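Long-range contacts in putative uncharacterized protein (Coprinopsis cinerea, PDB 3W9A), which probably hydrolyses beta-glucans, as the catalytic domain of a glycoside hydrolase of family 131: residues A[111-115]-A[204-208]; A[67-71]-A[207-211]; A[119-123]-A[190-194]; A[42-48]-A[60-65]; A[134-138]-A[148-152]. All blocks are in the same frame, centred on the assembly; numbering follows the deposited sequence.

Contact 1: residues A[111-115]-A[204-208]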
# COMPACT_ATOMS: atom_id res chain seq x y z
N THR A 111 8.48 -2.03 -17.76
CA THR A 111 8.01 -2.85 -18.88
C THR A 111 7.07 -3.99 -18.44
O THR A 111 6.55 -4.71 -19.28
CB THR A 111 9.21 -3.47 -19.66
OG1 THR A 111 9.88 -4.46 -18.86
CG2 THR A 111 10.20 -2.37 -20.06
N LEU A 112 6.86 -4.15 -17.13
CA LEU A 112 6.11 -5.29 -16.58
C LEU A 112 4.96 -4.82 -15.70
O LEU A 112 5.07 -3.81 -15.01
CB LEU A 112 7.04 -6.15 -15.73
CG LEU A 112 8.14 -6.89 -16.47
CD1 LEU A 112 8.98 -7.67 -15.48
CD2 LEU A 112 7.57 -7.82 -17.52
N GLU A 113 3.86 -5.58 -15.72
CA GLU A 113 2.67 -5.19 -14.95
C GLU A 113 2.85 -5.47 -13.46
O GLU A 113 3.31 -6.55 -13.09
CB GLU A 113 1.43 -5.95 -15.44
CG GLU A 113 0.18 -5.56 -14.66
CD GLU A 113 -1.09 -6.18 -15.20
OE1 GLU A 113 -1.08 -6.69 -16.34
OE2 GLU A 113 -2.09 -6.17 -14.46
N HIS A 114 2.47 -4.48 -12.64
CA HIS A 114 2.46 -4.56 -11.17
C HIS A 114 1.11 -4.16 -10.66
O HIS A 114 0.49 -3.25 -11.21
CB HIS A 114 3.43 -3.57 -10.52
CG HIS A 114 4.82 -3.69 -11.01
ND1 HIS A 114 5.19 -3.27 -12.27
CD2 HIS A 114 5.94 -4.15 -10.42
CE1 HIS A 114 6.48 -3.49 -12.43
NE2 HIS A 114 6.96 -4.02 -11.32
N GLN A 115 0.67 -4.81 -9.60
CA GLN A 115 -0.53 -4.40 -8.87
C GLN A 115 -0.10 -4.14 -7.44
O GLN A 115 0.57 -4.98 -6.81
CB GLN A 115 -1.59 -5.48 -8.92
CG GLN A 115 -2.20 -5.68 -10.30
CD GLN A 115 -2.55 -7.12 -10.60
OE1 GLN A 115 -2.90 -7.89 -9.70
NE2 GLN A 115 -2.45 -7.51 -11.87
N LEU A 204 2.45 -7.10 -6.08
CA LEU A 204 2.41 -8.26 -6.94
C LEU A 204 2.98 -7.84 -8.27
O LEU A 204 2.59 -6.78 -8.80
CB LEU A 204 0.98 -8.77 -7.11
CG LEU A 204 0.70 -9.95 -8.06
CD1 LEU A 204 -0.56 -10.64 -7.59
CD2 LEU A 204 0.53 -9.51 -9.51
N ARG A 205 3.89 -8.64 -8.80
CA ARG A 205 4.29 -8.55 -10.21
C ARG A 205 4.05 -9.89 -10.92
O ARG A 205 4.45 -10.94 -10.41
CB ARG A 205 5.76 -8.15 -10.36
CG ARG A 205 6.05 -7.50 -11.69
CD ARG A 205 7.52 -7.14 -11.83
NE ARG A 205 8.32 -8.30 -12.18
CZ ARG A 205 9.64 -8.33 -12.21
NH1 ARG A 205 10.37 -7.26 -11.88
NH2 ARG A 205 10.24 -9.44 -12.58
N ILE A 206 3.43 -9.84 -12.10
CA ILE A 206 3.05 -11.07 -12.80
C ILE A 206 4.28 -11.82 -13.31
O ILE A 206 4.42 -13.00 -13.03
CB ILE A 206 2.03 -10.82 -13.94
CG1 ILE A 206 0.69 -10.32 -13.38
CG2 ILE A 206 1.75 -12.11 -14.73
CD1 ILE A 206 -0.22 -9.74 -14.43
N VAL A 207 5.14 -11.14 -14.06
CA VAL A 207 6.32 -11.80 -14.66
C VAL A 207 7.43 -11.98 -13.63
O VAL A 207 7.84 -11.02 -12.98
CB VAL A 207 6.86 -11.00 -15.86
CG1 VAL A 207 8.17 -11.60 -16.38
CG2 VAL A 207 5.82 -11.00 -16.96
N ASN A 208 7.92 -13.21 -13.48
CA ASN A 208 8.95 -13.54 -12.51
C ASN A 208 10.34 -13.55 -13.15
O ASN A 208 10.64 -14.38 -14.03
CB ASN A 208 8.64 -14.90 -11.91
CG ASN A 208 9.62 -15.33 -10.84
OD1 ASN A 208 10.84 -15.15 -10.97
ND2 ASN A 208 9.10 -15.92 -9.78
O HOH W 1 4.51 -8.54 -14.88

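Contact 2: residues A[67-71]-A[207-211]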
# COMPACT_ATOMS: atom_id res chain seq x y z
N ASP A 67 11.53 -10.64 -5.19
CA ASP A 67 12.54 -11.22 -6.06
C ASP A 67 11.99 -12.51 -6.62
O ASP A 67 10.81 -12.83 -6.40
CB ASP A 67 13.89 -11.41 -5.33
CG ASP A 67 13.85 -12.44 -4.22
OD1 ASP A 67 12.88 -13.23 -4.09
OD2 ASP A 67 14.80 -12.45 -3.43
N THR A 68 12.84 -13.26 -7.34
CA THR A 68 12.40 -14.47 -8.00
C THR A 68 11.95 -15.56 -7.03
O THR A 68 11.20 -16.43 -7.43
CB THR A 68 13.48 -15.07 -8.93
OG1 THR A 68 14.61 -15.50 -8.16
CG2 THR A 68 13.91 -14.09 -9.93
N THR A 69 12.36 -15.48 -5.77
CA THR A 69 11.89 -16.44 -4.77
C THR A 69 10.59 -16.05 -4.06
O THR A 69 10.13 -16.78 -3.19
CB THR A 69 12.94 -16.67 -3.68
OG1 THR A 69 12.96 -15.53 -2.79
CG2 THR A 69 14.33 -16.92 -4.30
N ALA A 70 10.02 -14.90 -4.42
CA ALA A 70 8.84 -14.37 -3.72
C ALA A 70 7.56 -14.96 -4.29
O ALA A 70 6.74 -14.26 -4.88
CB ALA A 70 8.81 -12.84 -3.82
N THR A 71 7.40 -16.25 -4.13
CA THR A 71 6.39 -16.99 -4.85
C THR A 71 5.53 -17.67 -3.81
O THR A 71 6.04 -18.42 -2.99
CB THR A 71 7.07 -18.00 -5.80
OG1 THR A 71 8.06 -18.74 -5.11
CG2 THR A 71 7.77 -17.28 -6.92
N VAL A 207 5.14 -11.14 -14.06
CA VAL A 207 6.32 -11.80 -14.66
C VAL A 207 7.43 -11.98 -13.63
O VAL A 207 7.84 -11.02 -12.98
CB VAL A 207 6.86 -11.00 -15.86
CG1 VAL A 207 8.17 -11.60 -16.38
CG2 VAL A 207 5.82 -11.00 -16.96
N ASN A 208 7.92 -13.21 -13.48
CA ASN A 208 8.95 -13.54 -12.51
C ASN A 208 10.34 -13.55 -13.15
O ASN A 208 10.64 -14.38 -14.03
CB ASN A 208 8.64 -14.90 -11.91
CG ASN A 208 9.62 -15.33 -10.84
OD1 ASN A 208 10.84 -15.15 -10.97
ND2 ASN A 208 9.10 -15.92 -9.78
N ARG A 209 11.18 -12.63 -12.72
CA ARG A 209 12.61 -12.68 -13.03
C ARG A 209 13.40 -11.66 -12.21
O ARG A 209 12.82 -10.75 -11.60
CB ARG A 209 12.87 -12.43 -14.52
CG ARG A 209 12.25 -11.15 -15.06
CD ARG A 209 12.88 -10.82 -16.39
NE ARG A 209 12.47 -9.54 -16.98
CZ ARG A 209 11.65 -9.42 -18.02
NH1 ARG A 209 11.10 -10.48 -18.57
NH2 ARG A 209 11.37 -8.22 -18.51
N ASN A 210 14.71 -11.87 -12.17
CA ASN A 210 15.64 -10.90 -11.64
C ASN A 210 15.75 -9.71 -12.56
O ASN A 210 15.42 -9.80 -13.75
CB ASN A 210 17.02 -11.53 -11.50
CG ASN A 210 17.12 -12.44 -10.30
OD1 ASN A 210 16.62 -12.14 -9.22
ND2 ASN A 210 17.78 -13.58 -10.49
N PRO A 211 16.24 -8.58 -12.04
CA PRO A 211 16.68 -8.33 -10.67
C PRO A 211 15.53 -8.00 -9.74
O PRO A 211 14.38 -7.86 -10.21
CB PRO A 211 17.62 -7.13 -10.85
CG PRO A 211 17.03 -6.37 -11.96
CD PRO A 211 16.41 -7.38 -12.88

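Contact 3: residues A[119-123]-A[190-194]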
# COMPACT_ATOMS: atom_id res chain seq x y z
N PHE A 119 -7.09 -4.39 -3.22
CA PHE A 119 -8.03 -5.34 -2.64
C PHE A 119 -8.00 -6.61 -3.47
O PHE A 119 -7.68 -6.56 -4.66
CB PHE A 119 -9.45 -4.78 -2.62
CG PHE A 119 -9.63 -3.69 -1.62
CD1 PHE A 119 -10.02 -3.98 -0.33
CD2 PHE A 119 -9.43 -2.38 -1.97
CE1 PHE A 119 -10.18 -2.99 0.60
CE2 PHE A 119 -9.61 -1.36 -1.06
CZ PHE A 119 -9.99 -1.67 0.23
N GLU A 120 -8.38 -7.73 -2.85
CA GLU A 120 -8.42 -9.04 -3.54
C GLU A 120 -9.18 -8.97 -4.86
O GLU A 120 -8.71 -9.51 -5.88
CB GLU A 120 -9.03 -10.10 -2.62
CG GLU A 120 -9.21 -11.48 -3.23
CD GLU A 120 -7.91 -12.21 -3.50
OE1 GLU A 120 -6.80 -11.75 -3.17
OE2 GLU A 120 -7.99 -13.31 -4.05
N SER A 121 -10.32 -8.29 -4.85
CA SER A 121 -11.17 -8.16 -6.04
C SER A 121 -10.68 -7.11 -7.04
O SER A 121 -11.26 -6.93 -8.11
CB SER A 121 -12.58 -7.80 -5.61
OG SER A 121 -12.61 -6.45 -5.12
N HIS A 122 -9.63 -6.38 -6.67
CA HIS A 122 -9.05 -5.31 -7.48
C HIS A 122 -10.05 -4.20 -7.79
O HIS A 122 -9.92 -3.50 -8.80
CB HIS A 122 -8.47 -5.87 -8.77
CG HIS A 122 -7.46 -6.95 -8.55
ND1 HIS A 122 -6.13 -6.69 -8.31
CD2 HIS A 122 -7.58 -8.30 -8.54
CE1 HIS A 122 -5.48 -7.83 -8.15
NE2 HIS A 122 -6.34 -8.82 -8.29
N PHE A 123 -11.04 -4.01 -6.91
CA PHE A 123 -12.04 -2.99 -7.16
C PHE A 123 -11.38 -1.61 -7.10
O PHE A 123 -11.86 -0.67 -7.72
CB PHE A 123 -13.26 -3.13 -6.23
CG PHE A 123 -13.06 -2.57 -4.84
CD1 PHE A 123 -13.17 -1.22 -4.61
CD2 PHE A 123 -12.85 -3.42 -3.75
CE1 PHE A 123 -13.04 -0.71 -3.34
CE2 PHE A 123 -12.70 -2.92 -2.48
CZ PHE A 123 -12.79 -1.56 -2.26
N ALA A 190 -17.85 1.05 -8.05
CA ALA A 190 -17.07 -0.18 -8.04
C ALA A 190 -17.70 -1.13 -7.06
O ALA A 190 -18.42 -0.72 -6.15
CB ALA A 190 -15.62 0.11 -7.65
N ASN A 191 -17.40 -2.42 -7.22
CA ASN A 191 -17.85 -3.42 -6.27
C ASN A 191 -16.91 -3.39 -5.06
O ASN A 191 -15.87 -4.03 -5.06
CB ASN A 191 -17.93 -4.80 -6.90
CG ASN A 191 -18.43 -5.86 -5.93
OD1 ASN A 191 -18.71 -5.58 -4.75
ND2 ASN A 191 -18.55 -7.08 -6.41
N THR A 192 -17.30 -2.62 -4.05
CA THR A 192 -16.42 -2.30 -2.92
C THR A 192 -16.42 -3.34 -1.80
O THR A 192 -15.97 -3.04 -0.70
CB THR A 192 -16.84 -0.96 -2.30
OG1 THR A 192 -18.24 -1.01 -1.99
CG2 THR A 192 -16.55 0.19 -3.26
N PHE A 193 -16.92 -4.55 -2.06
CA PHE A 193 -16.97 -5.53 -1.02
C PHE A 193 -15.57 -5.85 -0.52
O PHE A 193 -14.67 -6.14 -1.30
CB PHE A 193 -17.65 -6.84 -1.44
CG PHE A 193 -17.55 -7.90 -0.37
CD1 PHE A 193 -18.37 -7.84 0.75
CD2 PHE A 193 -16.60 -8.91 -0.44
CE1 PHE A 193 -18.27 -8.78 1.75
CE2 PHE A 193 -16.49 -9.85 0.56
CZ PHE A 193 -17.33 -9.79 1.65
N THR A 194 -15.40 -5.79 0.79
CA THR A 194 -14.23 -6.34 1.43
C THR A 194 -14.65 -7.19 2.62
O THR A 194 -15.64 -6.87 3.28
CB THR A 194 -13.26 -5.24 1.88
OG1 THR A 194 -12.25 -5.80 2.70
CG2 THR A 194 -13.98 -4.17 2.69
O HOH W 2 -11.97 -7.44 -1.99
O HOH W 3 -15.02 -6.19 -3.95

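Contact 4: residues A[42-48]-A[60-65]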
# COMPACT_ATOMS: atom_id res chain seq x y z
N ARG A 42 14.41 -11.20 3.55
CA ARG A 42 14.54 -11.12 2.09
C ARG A 42 13.43 -10.24 1.46
O ARG A 42 13.60 -9.67 0.38
CB ARG A 42 14.50 -12.51 1.48
CG ARG A 42 14.88 -12.57 0.01
CD ARG A 42 14.76 -13.98 -0.54
NE ARG A 42 15.65 -14.90 0.16
CZ ARG A 42 15.66 -16.21 -0.03
NH1 ARG A 42 14.82 -16.77 -0.89
NH2 ARG A 42 16.50 -16.98 0.65
N TYR A 43 12.29 -10.11 2.16
CA TYR A 43 11.09 -9.47 1.60
C TYR A 43 10.62 -8.20 2.32
O TYR A 43 10.04 -7.31 1.70
CB TYR A 43 9.95 -10.48 1.59
CG TYR A 43 10.32 -11.83 1.03
CD1 TYR A 43 10.78 -11.97 -0.29
CD2 TYR A 43 10.23 -12.95 1.82
CE1 TYR A 43 11.11 -13.20 -0.80
CE2 TYR A 43 10.58 -14.19 1.32
CZ TYR A 43 11.03 -14.31 0.03
OH TYR A 43 11.35 -15.56 -0.44
N LEU A 44 10.85 -8.14 3.63
CA LEU A 44 10.39 -7.02 4.44
C LEU A 44 11.51 -6.47 5.29
O LEU A 44 12.12 -7.20 6.06
CB LEU A 44 9.21 -7.45 5.33
CG LEU A 44 7.94 -7.90 4.59
CD1 LEU A 44 6.94 -8.47 5.58
CD2 LEU A 44 7.30 -6.78 3.75
N ASN A 45 11.78 -5.18 5.14
CA ASN A 45 12.79 -4.51 5.94
C ASN A 45 12.30 -3.15 6.41
O ASN A 45 11.50 -2.49 5.74
CB ASN A 45 14.10 -4.38 5.17
CG ASN A 45 14.73 -5.71 4.89
OD1 ASN A 45 14.54 -6.29 3.81
ND2 ASN A 45 15.40 -6.26 5.89
N LEU A 46 12.82 -2.73 7.56
CA LEU A 46 12.36 -1.55 8.27
C LEU A 46 13.53 -0.62 8.57
O LEU A 46 14.61 -1.09 8.93
CB LEU A 46 11.70 -1.99 9.57
CG LEU A 46 10.50 -2.94 9.42
CD1 LEU A 46 10.53 -4.06 10.46
CD2 LEU A 46 9.20 -2.17 9.48
N ASP A 47 13.32 0.69 8.41
CA ASP A 47 14.39 1.68 8.57
C ASP A 47 13.81 3.10 8.60
O ASP A 47 12.83 3.39 7.92
CB ASP A 47 15.38 1.57 7.39
CG ASP A 47 16.71 2.25 7.66
OD1 ASP A 47 16.89 3.43 7.25
OD2 ASP A 47 17.57 1.61 8.29
N PRO A 48 14.44 3.99 9.38
CA PRO A 48 13.98 5.36 9.41
C PRO A 48 14.01 6.05 8.04
O PRO A 48 13.16 6.89 7.77
CB PRO A 48 14.94 6.05 10.38
CG PRO A 48 16.08 5.10 10.55
CD PRO A 48 15.44 3.75 10.42
N ARG A 60 9.60 4.76 11.50
CA ARG A 60 10.23 4.13 10.34
C ARG A 60 9.25 3.83 9.21
O ARG A 60 8.05 4.02 9.36
CB ARG A 60 10.98 2.87 10.79
CG ARG A 60 10.11 1.79 11.36
CD ARG A 60 10.96 0.69 11.96
NE ARG A 60 11.58 1.11 13.20
CZ ARG A 60 10.98 1.15 14.39
NH1 ARG A 60 9.72 0.77 14.55
NH2 ARG A 60 11.67 1.58 15.44
N GLY A 61 9.79 3.43 8.06
CA GLY A 61 8.98 2.91 6.95
C GLY A 61 9.34 1.47 6.57
O GLY A 61 10.28 0.88 7.10
N LEU A 62 8.57 0.92 5.64
CA LEU A 62 8.75 -0.46 5.21
C LEU A 62 9.28 -0.51 3.79
O LEU A 62 8.70 0.10 2.89
CB LEU A 62 7.42 -1.18 5.25
CG LEU A 62 7.41 -2.63 4.80
CD1 LEU A 62 8.12 -3.54 5.80
CD2 LEU A 62 5.97 -3.09 4.63
N LYS A 63 10.40 -1.21 3.61
CA LYS A 63 10.86 -1.56 2.26
C LYS A 63 10.28 -2.91 1.91
O LYS A 63 10.55 -3.90 2.58
CB LYS A 63 12.39 -1.66 2.19
CG LYS A 63 12.90 -1.68 0.75
CD LYS A 63 14.29 -2.29 0.55
CE LYS A 63 15.27 -2.06 1.65
NZ LYS A 63 16.68 -2.40 1.25
N VAL A 64 9.48 -2.96 0.85
CA VAL A 64 8.87 -4.21 0.40
C VAL A 64 9.70 -4.69 -0.76
O VAL A 64 9.82 -3.98 -1.73
CB VAL A 64 7.40 -3.96 -0.03
CG1 VAL A 64 6.85 -5.12 -0.83
CG2 VAL A 64 6.53 -3.67 1.20
N THR A 65 10.28 -5.89 -0.66
CA THR A 65 11.09 -6.43 -1.75
C THR A 65 10.47 -7.68 -2.37
O THR A 65 10.14 -8.65 -1.68
CB THR A 65 12.55 -6.73 -1.29
OG1 THR A 65 13.18 -5.54 -0.84
CG2 THR A 65 13.39 -7.35 -2.43

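Contact 5: residues A[134-138]-A[148-152]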
# COMPACT_ATOMS: atom_id res chain seq x y z
N PRO A 134 3.51 3.51 -19.29
CA PRO A 134 3.89 2.46 -18.35
C PRO A 134 4.82 2.92 -17.22
O PRO A 134 4.87 2.27 -16.18
CB PRO A 134 4.54 1.39 -19.25
CG PRO A 134 4.95 2.11 -20.49
CD PRO A 134 3.94 3.21 -20.67
N SER A 135 5.51 4.06 -17.40
CA SER A 135 6.34 4.64 -16.33
C SER A 135 5.54 5.51 -15.36
O SER A 135 6.12 6.13 -14.47
CB SER A 135 7.49 5.46 -16.91
OG SER A 135 8.35 4.61 -17.64
N ASN A 136 4.23 5.57 -15.55
CA ASN A 136 3.36 6.22 -14.59
C ASN A 136 2.84 5.24 -13.55
O ASN A 136 2.59 4.07 -13.82
CB ASN A 136 2.17 6.88 -15.27
CG ASN A 136 2.54 8.18 -15.97
OD1 ASN A 136 3.70 8.43 -16.26
ND2 ASN A 136 1.54 8.99 -16.25
N LEU A 137 2.66 5.77 -12.36
CA LEU A 137 1.92 5.11 -11.31
C LEU A 137 0.45 5.47 -11.54
O LEU A 137 0.07 6.62 -11.36
CB LEU A 137 2.42 5.62 -9.96
CG LEU A 137 1.93 4.98 -8.67
CD1 LEU A 137 2.33 3.50 -8.60
CD2 LEU A 137 2.47 5.74 -7.47
N GLY A 138 -0.37 4.51 -11.96
CA GLY A 138 -1.79 4.73 -12.15
C GLY A 138 -2.66 4.18 -11.04
O GLY A 138 -2.39 3.11 -10.50
N SER A 148 -3.10 9.08 -12.95
CA SER A 148 -1.75 8.57 -13.04
C SER A 148 -0.77 9.71 -12.98
O SER A 148 -1.13 10.87 -13.18
CB SER A 148 -1.54 7.70 -14.30
OG SER A 148 -1.41 8.47 -15.48
N THR A 149 0.47 9.39 -12.65
CA THR A 149 1.49 10.41 -12.48
C THR A 149 2.83 9.74 -12.72
O THR A 149 3.01 8.56 -12.37
CB THR A 149 1.38 11.07 -11.08
OG1 THR A 149 2.06 12.33 -11.08
CG2 THR A 149 1.97 10.20 -9.98
N PRO A 150 3.76 10.45 -13.37
CA PRO A 150 5.08 9.86 -13.50
C PRO A 150 5.63 9.37 -12.16
O PRO A 150 5.62 10.10 -11.18
CB PRO A 150 5.91 11.03 -14.04
CG PRO A 150 4.94 11.73 -14.95
CD PRO A 150 3.60 11.62 -14.26
N PHE A 151 6.07 8.11 -12.11
CA PHE A 151 6.56 7.53 -10.85
C PHE A 151 8.02 7.98 -10.63
O PHE A 151 8.97 7.22 -10.81
CB PHE A 151 6.41 6.00 -10.89
CG PHE A 151 6.55 5.31 -9.55
CD1 PHE A 151 6.71 3.94 -9.49
CD2 PHE A 151 6.49 6.02 -8.36
CE1 PHE A 151 6.82 3.28 -8.27
CE2 PHE A 151 6.62 5.37 -7.14
CZ PHE A 151 6.78 4.00 -7.09
N THR A 152 8.18 9.25 -10.22
CA THR A 152 9.48 9.87 -10.04
C THR A 152 10.23 9.23 -8.88
O THR A 152 9.67 9.08 -7.79
CB THR A 152 9.33 11.37 -9.75
OG1 THR A 152 8.38 11.97 -10.65
CG2 THR A 152 10.65 12.08 -9.92

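Contact 1: residues A[111-115]-A[204-208]
Arg205 and His114 form an antiparallel non-hydrogen-bonded pair, and their side chains run alongside each other on the same face of the sheet. Arg205 CB lies 4.0 Å from Glu113 O, and Arg205 CG comes to 3.2 Å from that oxygen. CG also lies over one face of the imidazole, a CH-pi contact with Arg205 CG 3.8 Å from the His114 ring centroid. Arg205 CD follows at 3.2 Å from His114 NE2. A bend at chi3 (80°) then carries the guanidinium past the ring, the two planes 87° apart. Leu112 CD1 lies over the centre of one guanidinium face, 3.4 Å from Arg205 CZ. Arg205 NE and NH2 grip Val207 O side-on, each 2.9 Å from it, the oxygen lying in the guanidinium plane. NH1 forms a salt bridge to Glu213, whose OE2 is also hydrogen-bonded to His114 NE2, tying both to one carboxylate. On the neighbouring pair Gln115 and Leu204 exchange two backbone bonds; past Arg205 remain a weak one from Ile206 N to Glu113 O and a water joining Glu113 O to Val207 N. Such parting of paired strands into a loop marks the end of an antiparallel ladder, here in the beta-jelly roll.

Contact 2: residues A[67-71]-A[207-211]
A type I beta turn running from Asp67 to Ala70 brings Thr68 against Asn208. The one hydrogen bond between the two segments runs from the amide ND2 of Asn208 to Thr68 O, 3.2 Å apart and nearly straight at 165°. The oxygen lies in the plane of the amide, whereas the amide nitrogen reaches the carbonyl from well off its C=O direction, at 122°. Asn208 has CG anti to its backbone N (chi1 -178°), which extends the amide to the turn. Its other end, OD1, packs against Thr68 CB at 3.3 Å, and its ND2 also touches the methyl CG2 of Thr71 at 3.4 Å. ND2 is also hydrogen-bonded to Gln75 O.

The turn lies between strands 61-66 and 77-83 and Asn208 between strands 203-205 and 213-224, making this a surface contact of two inter-strand loops. Within the turn Ala70 N bonds to Asp67 O at 3.0 Å, and an Asx turn is superimposed on it, Asp67 OD1 accepting from Thr69 N at 2.9 Å. That carboxylate oxygen also receives the hydroxyl of Thr69, with OG1 2.6 Å from Asp67 OD1. Thr69 OG1 is bonded in addition to Tyr43 and Arg42, linking the turn to the start of the strand pair 44-47 and 61-66.

Thr68 CG2 lies 3.3 Å from Asn210 N, close to the carbonyl carbon of Arg209, and against the side chain of Asn210, which crosses that of Thr68 at about a right angle with OD1 3.4 Å from Thr68 CG2.

Contact 3: residues A[119-123]-A[190-194]
Phe123 lays one face of its ring against the backbone of Thr192, in a CH-pi contact that places Thr192 CA 3.5 Å from the ring centroid and 3° off the ring normal. The methyl CG2 of Thr192 adds to this, 3.6 Å from Phe123 CE1, and Ala190 CB touches the same ring obliquely at CD1. The fit is tight at the root of the side chain, where Phe123 CB comes to 3.0 Å from Asn191 O. With chi1 at 80°, CG sits between the backbone N and the carbonyl carbon, which turns the ring toward the 190-194 loop.

Phe119 makes a second, looser contact: its CE1 meets Thr194 CB at 4.0 Å, while CE2 of Phe123 lies above the rim of the Phe119 ring, so the two phenyls pack together. A type I turn from Phe119 to His122 separates the two in the chain. Further out, Ile163 touches both rings, Tyr96 and Phe199 meet Phe119, and Thr194 OG1 is held by Asp198 and by the backbone N of Ser196.

At the outer margin a water accepts from Ser121 OG at 2.7 Å and donates to Asn191 O at 2.6 Å and to Phe193 O at 2.7 Å; a second bridges Phe193 O and, weakly, Ser121 N. No direct hydrogen bond joins the loop between strands 114-119 and 124-128 to that between strands 182-189 and 199-201, which implies that they are held by aromatic and aliphatic packing inside and by water-mediated bonds outside.

Contact 4: residues A[42-48]-A[60-65]
Leu62, whose CG is anti to the backbone N (chi1 179°), reaches across to Leu44, whose CG is anti to the carbonyl carbon (chi1 -63°), and their methyls meet obliquely, Leu62 CD1 3.9 Å from Leu44 CD2. The same methyl of Leu44 touches Val64 CG2 at 4.1 Å, and Leu62 CD1 also packs on Leu46 CD2. Phe18 of helix 15-18 lies on all three leucines. Beyond Leu46 the CD of Arg60 rests 3.7 Å from Leu46 CB.

Strands 44-47 and 61-66 form an antiparallel ladder at the edge of a beta-jelly-roll sheet, Leu62 and Val64 bonding through the backbone to Val217 and Trp215 of strand 213-224. Asn45 and Lys63 exchange bonds, Lys63 N lying 2.7 Å from Asn45 O; Gly61 N meets Asp47 O at 3.0 Å, and the return bond from Asp47 N is weak. At the other end Thr65 N bonds almost straight (175°) to Tyr43 O at 2.8 Å, while Thr65 O lies at the edge of the Tyr43 ring. The pairing is thus two-sided: Leu44, Leu62 and Val64 are buried on one face, with Leu46 partly exposed beside them, and the polar Asn45, Lys63 and Asp47 take the other.

Contact 5: residues A[134-138]-A[148-152]
Leu137 N and Thr149 O form the shortest polar bond between these strands, 2.8 Å apart, and Thr149 N answers to Leu137 O at 3.1 Å, approaching from above the carbonyl plane. Ser135 O takes a third backbone bond from Phe151 N, also at 3.1 Å and close to straight at 170°, the donor nitrogen lying in the carbonyl plane. A side-chain bond runs beside the ladder, from Asn136 ND2 to Ser148 OG at 3.1 Å, with the hydroxyl in the plane of the amide and an angle of 173°. The amide's other end, Asn136 OD1, lies 3.4 Å from Pro150 CA. Two residues along, Ser148 CB packs on Gly138 CA at 3.7 Å, where the backbones come close.

On the other face Leu137 and Phe151 cross, with CD2 of the leucine above the rim of one ring face, 4.1 Å from Phe151 CD2. Phe151, the last paired residue, is the centre of an inverse gamma turn, and with CG anti to its backbone N (chi1 -165°) it folds back on Leu137.

The pair belongs to the hairpin of strands 136-141 and 144-150. Gly138 bonds through its backbone to Lys127 of strand 124-128, which carries the sheet onward. Phe151 meets Tyr128 edge-to-face and also touches the Trp215 ring, while Leu137 and Thr149 reach Phe159 and Phe157 of strand 157-164 in the other sheet.

In the fold
The five contacts are spread over the two antiparallel sheets of the beta-jelly roll. Contact 4 closes first along the chain and belongs to one sheet; contacts 1 and 5 both reach the other, their centres about 15 Å apart. Contacts 2 and 3 join loops that lead between strands, and their centres are about 26 Å apart. Contact 2 opens just after contact 4 closes, followed by contacts 1, 3 and 5, and contact 5 closes before the chain returns for contacts 3, 1 and 2. Contacts 1 and 2 share Val207 and Asn208, while contacts 2 and 4 touch, with centres about 17 Å apart. Residues distant in sequence are thereby drawn into one compact catalytic domain.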